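Local coordinates for protein putative endo-1,4-beta-xylanase (Bacteroides thetaiotaomicron VPI-5482, PDB 5MSX) that probably hydrolyses O-glycosidic bonds as a family 43 glycoside hydrolase, consistent with an arabinofuranosidase that trims plant pectin in the gut, at residues S38-T51 with W92-I106. Sequence-based numbering, arbitrary orientation.
Sequences SIQEINGVFYCYAT and WAPSKAIFANGKYYI. With EDO (1,2-ethanediol), chain G; EDO (1,2-ethanediol), chain V.
Q40 bonds A97 where two neighbouring blades of the family 43 five-bladed beta-propeller meet, a worked example of a side chain standing in for a sheet partner. The hairpin 38-51 belongs to one blade; residues 92-106 pass from the end of strand 91-92 through a loop into the hairpin 98-106 of the next. Q40 CB lies against C2 of the chain V ethanediol; CG leaves between backbone N and carbonyl carbon (chi1 62°), and the extended chain brings CD to face A97 N. Q40 OE1, near K96 CA, accepts A97 N on an in-plane lone pair at 2.7 Å. Q40 NE2 donates to A97 O at 3.0 Å, with A97 O almost in the amide plane. Both backbone polar groups of A97 are thus gripped by one flat amide whose rotation is fixed. A leucine here would probably leave A97 N and A97 O without these mates on this side.

A97 CB touches the Y49 ring near its hydroxyl end, while at the other end Y49 CB packs against P94 CG. I106 CD1 sits over one ring face in a CH-pi contact, 3.8 Å from the Y49 centroid; Y49 OH hydrogen-bonds P122 O. K96 lies extended past S38 and I39, and K96 NZ hydrogen-bonds V263 O. Farther out, I42 CG2 packs on Y104 CE1 at 4.0 Å.

Toward the propeller axis, S38 OG donates to P94 O at 2.6 Å. T51 OG1, turned anti to its carbonyl carbon (chi1 -54°), also bonds D36, the predicted proton acceptor, and probably helps position it; the same T51 OG1 accepts A93 N at 2.9 Å, with an N-H...O angle of 154°.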
loop_
_atom_site.group_PDB
_atom_site.type_symbol
_atom_site.label_atom_id
_atom_site.label_comp_id
_atom_site.label_asym_id
_atom_site.label_seq_id
_atom_site.Cartn_x
_atom_site.Cartn_y
_atom_site.Cartn_z
ATOM N N SER C 38 -3.419 17.962 16.269
ATOM C CA SER C 38 -3.948 17.359 15.062
ATOM C C SER C 38 -5.180 16.647 15.493
ATOM O O SER C 38 -5.099 15.694 16.244
ATOM C CB SER C 38 -2.945 16.369 14.459
ATOM O OG SER C 38 -1.834 17.071 13.934
ATOM N N ILE C 39 -6.334 17.166 15.085
ATOM C CA ILE C 39 -7.608 16.667 15.532
ATOM C C ILE C 39 -8.375 16.129 14.325
ATOM O O ILE C 39 -8.347 16.716 13.237
ATOM C CB ILE C 39 -8.388 17.764 16.252
ATOM C CG1 ILE C 39 -7.639 18.200 17.541
ATOM C CG2 ILE C 39 -9.810 17.298 16.563
ATOM C CD1 ILE C 39 -8.039 19.590 18.021
ATOM N N GLN C 40 -9.038 14.993 14.511
ATOM C CA GLN C 40 -9.703 14.308 13.399
ATOM C C GLN C 40 -10.774 13.363 13.910
ATOM O O GLN C 40 -10.692 12.888 15.033
ATOM C CB GLN C 40 -8.653 13.546 12.538
ATOM C CG GLN C 40 -7.931 12.460 13.302
ATOM C CD GLN C 40 -6.773 11.824 12.569
ATOM O OE1 GLN C 40 -5.665 11.774 13.101
ATOM N NE2 GLN C 40 -7.017 11.305 11.354
ATOM N N GLU C 41 -11.788 13.115 13.097
ATOM C CA GLU C 41 -12.731 12.064 13.370
ATOM C C GLU C 41 -12.292 10.809 12.642
ATOM O O GLU C 41 -12.012 10.872 11.449
ATOM C CB GLU C 41 -14.118 12.454 12.910
ATOM C CG GLU C 41 -15.190 11.416 13.189
ATOM C CD GLU C 41 -16.594 11.897 12.823
ATOM O OE1 GLU C 41 -16.728 12.979 12.218
ATOM O OE2 GLU C 41 -17.576 11.191 13.161
ATOM N N ILE C 42 -12.218 9.688 13.364
ATOM C CA ILE C 42 -11.890 8.400 12.785
ATOM C C ILE C 42 -12.915 7.387 13.275
ATOM O O ILE C 42 -13.012 7.147 14.475
ATOM C CB ILE C 42 -10.502 7.885 13.204
ATOM C CG1 ILE C 42 -9.413 8.914 12.922
ATOM C CG2 ILE C 42 -10.164 6.568 12.473
ATOM C CD1 ILE C 42 -8.050 8.488 13.449
ATOM N N ASN C 43 -13.675 6.806 12.352
ATOM C CA ASN C 43 -14.686 5.797 12.676
ATOM C C ASN C 43 -15.671 6.249 13.759
ATOM O O ASN C 43 -15.894 5.557 14.742
ATOM C CB ASN C 43 -14.006 4.489 13.104
ATOM C CG ASN C 43 -13.072 3.945 12.048
ATOM O OD1 ASN C 43 -13.266 4.140 10.829
ATOM N ND2 ASN C 43 -12.074 3.234 12.491
ATOM N N GLY C 44 -16.230 7.427 13.594
ATOM C CA GLY C 44 -17.190 7.954 14.544
ATOM C C GLY C 44 -16.680 8.463 15.895
ATOM O O GLY C 44 -17.488 8.802 16.737
ATOM N N VAL C 45 -15.370 8.562 16.097
ATOM C CA VAL C 45 -14.790 9.074 17.357
ATOM C C VAL C 45 -13.769 10.190 17.038
ATOM O O VAL C 45 -13.014 10.065 16.083
ATOM C CB VAL C 45 -14.077 7.921 18.105
ATOM C CG1 VAL C 45 -13.449 8.410 19.395
ATOM C CG2 VAL C 45 -15.054 6.768 18.382
ATOM N N PHE C 46 -13.704 11.248 17.855
ATOM C CA PHE C 46 -12.670 12.291 17.662
ATOM C C PHE C 46 -11.379 11.913 18.361
ATOM O O PHE C 46 -11.409 11.341 19.435
ATOM C CB PHE C 46 -13.142 13.660 18.121
ATOM C CG PHE C 46 -14.448 14.100 17.476
ATOM C CD1 PHE C 46 -14.454 14.701 16.227
ATOM C CD2 PHE C 46 -15.664 13.913 18.130
ATOM C CE1 PHE C 46 -15.648 15.094 15.623
ATOM C CE2 PHE C 46 -16.860 14.320 17.552
ATOM C CZ PHE C 46 -16.863 14.919 16.292
ATOM N N TYR C 47 -10.257 12.181 17.697
ATOM C CA TYR C 47 -8.931 11.938 18.209
ATOM C C TYR C 47 -8.158 13.258 18.186
ATOM O O TYR C 47 -8.316 14.049 17.232
ATOM C CB TYR C 47 -8.205 10.947 17.316
ATOM C CG TYR C 47 -8.742 9.547 17.387
ATOM C CD1 TYR C 47 -9.938 9.201 16.760
ATOM C CD2 TYR C 47 -8.058 8.558 18.106
ATOM C CE1 TYR C 47 -10.430 7.912 16.833
ATOM C CE2 TYR C 47 -8.534 7.261 18.164
ATOM C CZ TYR C 47 -9.725 6.957 17.544
ATOM O OH TYR C 47 -10.173 5.682 17.640
ATOM N N CYS C 48 -7.340 13.486 19.230
ATOM C CA CYS C 48 -6.431 14.608 19.319
ATOM C C CYS C 48 -5.022 14.122 19.644
ATOM O O CYS C 48 -4.740 13.670 20.760
ATOM C CB CYS C 48 -6.919 15.630 20.352
ATOM S SG CYS C 48 -5.826 17.092 20.544
ATOM N N TYR C 49 -4.152 14.192 18.635
ATOM C CA TYR C 49 -2.744 13.957 18.766
ATOM C C TYR C 49 -2.043 15.322 18.875
ATOM O O TYR C 49 -2.185 16.172 17.994
ATOM C CB TYR C 49 -2.234 13.269 17.505
ATOM C CG TYR C 49 -2.861 11.915 17.187
ATOM C CD1 TYR C 49 -2.360 10.733 17.770
ATOM C CD2 TYR C 49 -3.899 11.793 16.274
ATOM C CE1 TYR C 49 -2.899 9.489 17.459
ATOM C CE2 TYR C 49 -4.444 10.549 15.969
ATOM C CZ TYR C 49 -3.931 9.403 16.543
ATOM O OH TYR C 49 -4.475 8.172 16.234
ATOM N N ALA C 50 -1.239 15.513 19.897
ATOM C CA ALA C 50 -0.654 16.824 20.160
ATOM C C ALA C 50 0.693 16.694 20.849
ATOM O O ALA C 50 1.065 15.597 21.291
ATOM C CB ALA C 50 -1.618 17.662 20.999
ATOM N N THR C 51 1.437 17.800 20.874
ATOM C CA THR C 51 2.561 17.955 21.783
ATOM C C THR C 51 2.000 18.115 23.214
ATOM O O THR C 51 1.124 18.967 23.452
ATOM C CB THR C 51 3.367 19.214 21.441
ATOM O OG1 THR C 51 3.752 19.203 20.068
ATOM C CG2 THR C 51 4.603 19.376 22.369
ATOM N N TRP C 92 7.125 16.035 19.520
ATOM C CA TRP C 92 6.490 17.216 19.022
ATOM C C TRP C 92 5.640 16.971 17.793
ATOM O O TRP C 92 6.041 16.229 16.867
ATOM C CB TRP C 92 7.545 18.221 18.559
ATOM C CG TRP C 92 8.351 18.844 19.634
ATOM C CD1 TRP C 92 8.103 18.837 20.971
ATOM C CD2 TRP C 92 9.518 19.621 19.440
ATOM N NE1 TRP C 92 9.054 19.544 21.617
ATOM C CE2 TRP C 92 9.936 20.049 20.699
ATOM C CE3 TRP C 92 10.243 20.008 18.305
ATOM C CZ2 TRP C 92 11.083 20.836 20.884
ATOM C CZ3 TRP C 92 11.384 20.773 18.469
ATOM C CH2 TRP C 92 11.799 21.188 19.755
ATOM N N ALA C 93 4.512 17.671 17.779
ATOM C CA ALA C 93 3.821 18.054 16.568
ATOM C C ALA C 93 3.508 16.861 15.620
ATOM O O ALA C 93 3.861 16.865 14.458
ATOM C CB ALA C 93 4.607 19.154 15.875
ATOM N N PRO C 94 2.853 15.836 16.144
ATOM C CA PRO C 94 2.436 14.734 15.281
ATOM C C PRO C 94 1.403 15.201 14.261
ATOM O O PRO C 94 0.530 16.065 14.566
ATOM C CB PRO C 94 1.757 13.758 16.242
ATOM C CG PRO C 94 1.265 14.619 17.344
ATOM C CD PRO C 94 2.222 15.770 17.464
ATOM N N SER C 95 1.477 14.582 13.090
ATOM C CA SER C 95 0.482 14.766 12.049
ATOM C C SER C 95 -0.814 14.135 12.488
ATOM O O SER C 95 -0.905 13.558 13.568
ATOM C CB SER C 95 0.972 14.104 10.758
ATOM O OG SER C 95 1.051 12.693 10.934
ATOM N N LYS C 96 -1.835 14.264 11.657
ATOM C CA LYS C 96 -2.991 13.371 11.724
ATOM C C LYS C 96 -2.581 11.917 11.440
ATOM O O LYS C 96 -1.527 11.666 10.845
ATOM C CB LYS C 96 -4.060 13.811 10.753
ATOM C CG LYS C 96 -4.779 15.024 11.292
ATOM C CD LYS C 96 -5.818 15.566 10.374
ATOM C CE LYS C 96 -5.966 17.047 10.694
ATOM N NZ LYS C 96 -7.145 17.527 9.998
ATOM N N ALA C 97 -3.372 10.986 11.961
ATOM C CA ALA C 97 -3.194 9.560 11.679
ATOM C C ALA C 97 -3.786 9.337 10.287
ATOM O O ALA C 97 -4.936 9.629 10.089
ATOM C CB ALA C 97 -3.923 8.716 12.717
ATOM N N ILE C 98 -2.984 8.885 9.330
ATOM C CA ILE C 98 -3.414 8.772 7.910
ATOM C C ILE C 98 -3.702 7.299 7.567
ATOM O O ILE C 98 -2.840 6.443 7.754
ATOM C CB ILE C 98 -2.312 9.318 6.977
ATOM C CG1 ILE C 98 -1.834 10.703 7.462
ATOM C CG2 ILE C 98 -2.803 9.397 5.532
ATOM C CD1 ILE C 98 -2.930 11.765 7.473
ATOM N N PHE C 99 -4.897 7.004 7.076
ATOM C CA PHE C 99 -5.231 5.631 6.684
ATOM C C PHE C 99 -4.729 5.328 5.277
ATOM O O PHE C 99 -5.083 6.013 4.359
ATOM C CB PHE C 99 -6.723 5.360 6.766
ATOM C CG PHE C 99 -7.064 3.941 6.461
ATOM C CD1 PHE C 99 -6.851 2.959 7.407
ATOM C CD2 PHE C 99 -7.537 3.580 5.212
ATOM C CE1 PHE C 99 -7.146 1.627 7.131
ATOM C CE2 PHE C 99 -7.817 2.256 4.917
ATOM C CZ PHE C 99 -7.622 1.279 5.871
ATOM N N ALA C 100 -3.895 4.307 5.130
ATOM C CA ALA C 100 -3.416 3.861 3.820
ATOM C C ALA C 100 -2.849 2.447 3.947
ATOM O O ALA C 100 -2.354 2.056 5.024
ATOM C CB ALA C 100 -2.354 4.804 3.258
ATOM N N ASN C 101 -2.963 1.677 2.859
ATOM C CA ASN C 101 -2.464 0.285 2.795
ATOM C C ASN C 101 -3.011 -0.574 3.921
ATOM O O ASN C 101 -2.300 -1.379 4.473
ATOM C CB ASN C 101 -0.916 0.256 2.840
ATOM C CG ASN C 101 -0.290 1.159 1.809
ATOM O OD1 ASN C 101 -0.677 1.136 0.640
ATOM N ND2 ASN C 101 0.675 1.975 2.234
ATOM N N GLY C 102 -4.257 -0.328 4.313
ATOM C CA GLY C 102 -4.889 -1.065 5.397
ATOM C C GLY C 102 -4.382 -0.740 6.784
ATOM O O GLY C 102 -4.712 -1.461 7.703
ATOM N N LYS C 103 -3.625 0.359 6.922
ATOM C CA LYS C 103 -2.922 0.765 8.154
ATOM C C LYS C 103 -3.105 2.265 8.450
ATOM O O LYS C 103 -3.553 3.037 7.599
ATOM C CB LYS C 103 -1.404 0.561 7.995
ATOM C CG LYS C 103 -0.930 -0.850 7.733
ATOM C CD LYS C 103 -1.388 -1.787 8.822
ATOM C CE LYS C 103 -0.848 -3.184 8.596
ATOM N NZ LYS C 103 -1.876 -4.199 8.978
ATOM N N TYR C 104 -2.647 2.655 9.634
ATOM C CA TYR C 104 -2.562 4.054 10.056
ATOM C C TYR C 104 -1.103 4.476 10.149
ATOM O O TYR C 104 -0.282 3.777 10.763
ATOM C CB TYR C 104 -3.261 4.234 11.396
ATOM C CG TYR C 104 -4.740 4.070 11.277
ATOM C CD1 TYR C 104 -5.543 5.139 10.907
ATOM C CD2 TYR C 104 -5.362 2.805 11.456
ATOM C CE1 TYR C 104 -6.911 5.001 10.759
ATOM C CE2 TYR C 104 -6.756 2.658 11.321
ATOM C CZ TYR C 104 -7.517 3.765 10.965
ATOM O OH TYR C 104 -8.884 3.670 10.810
ATOM N N TYR C 105 -0.779 5.599 9.514
ATOM C CA TYR C 105 0.551 6.202 9.560
ATOM C C TYR C 105 0.496 7.565 10.309
ATOM O O TYR C 105 -0.481 8.296 10.199
ATOM C CB TYR C 105 1.085 6.415 8.158
ATOM C CG TYR C 105 1.290 5.158 7.355
ATOM C CD1 TYR C 105 0.220 4.563 6.650
ATOM C CD2 TYR C 105 2.549 4.571 7.264
ATOM C CE1 TYR C 105 0.410 3.412 5.895
ATOM C CE2 TYR C 105 2.747 3.401 6.519
ATOM C CZ TYR C 105 1.681 2.835 5.842
ATOM O OH TYR C 105 1.880 1.706 5.118
ATOM N N ILE C 106 1.549 7.879 11.055
ATOM C CA ILE C 106 1.668 9.147 11.731
ATOM C C ILE C 106 3.105 9.618 11.610
ATOM O O ILE C 106 4.026 8.801 11.505
ATOM C CB ILE C 106 1.148 9.032 13.183
ATOM C CG1 ILE C 106 0.761 10.414 13.736
ATOM C CG2 ILE C 106 2.145 8.281 14.066
ATOM C CD1 ILE C 106 -0.175 10.325 14.920
HETATM C C1 EDO G . -10.490 4.637 7.810
HETATM O O1 EDO G . -10.305 5.160 9.118
HETATM C C2 EDO G . -11.870 4.020 7.825
HETATM O O2 EDO G . -11.984 3.099 8.927
HETATM C C1 EDO V . -10.135 15.606 8.990
HETATM O O1 EDO V . -11.045 16.682 8.695
HETATM C C2 EDO V . -10.867 14.404 9.548
HETATM O O2 EDO V . -11.908 14.796 10.453
#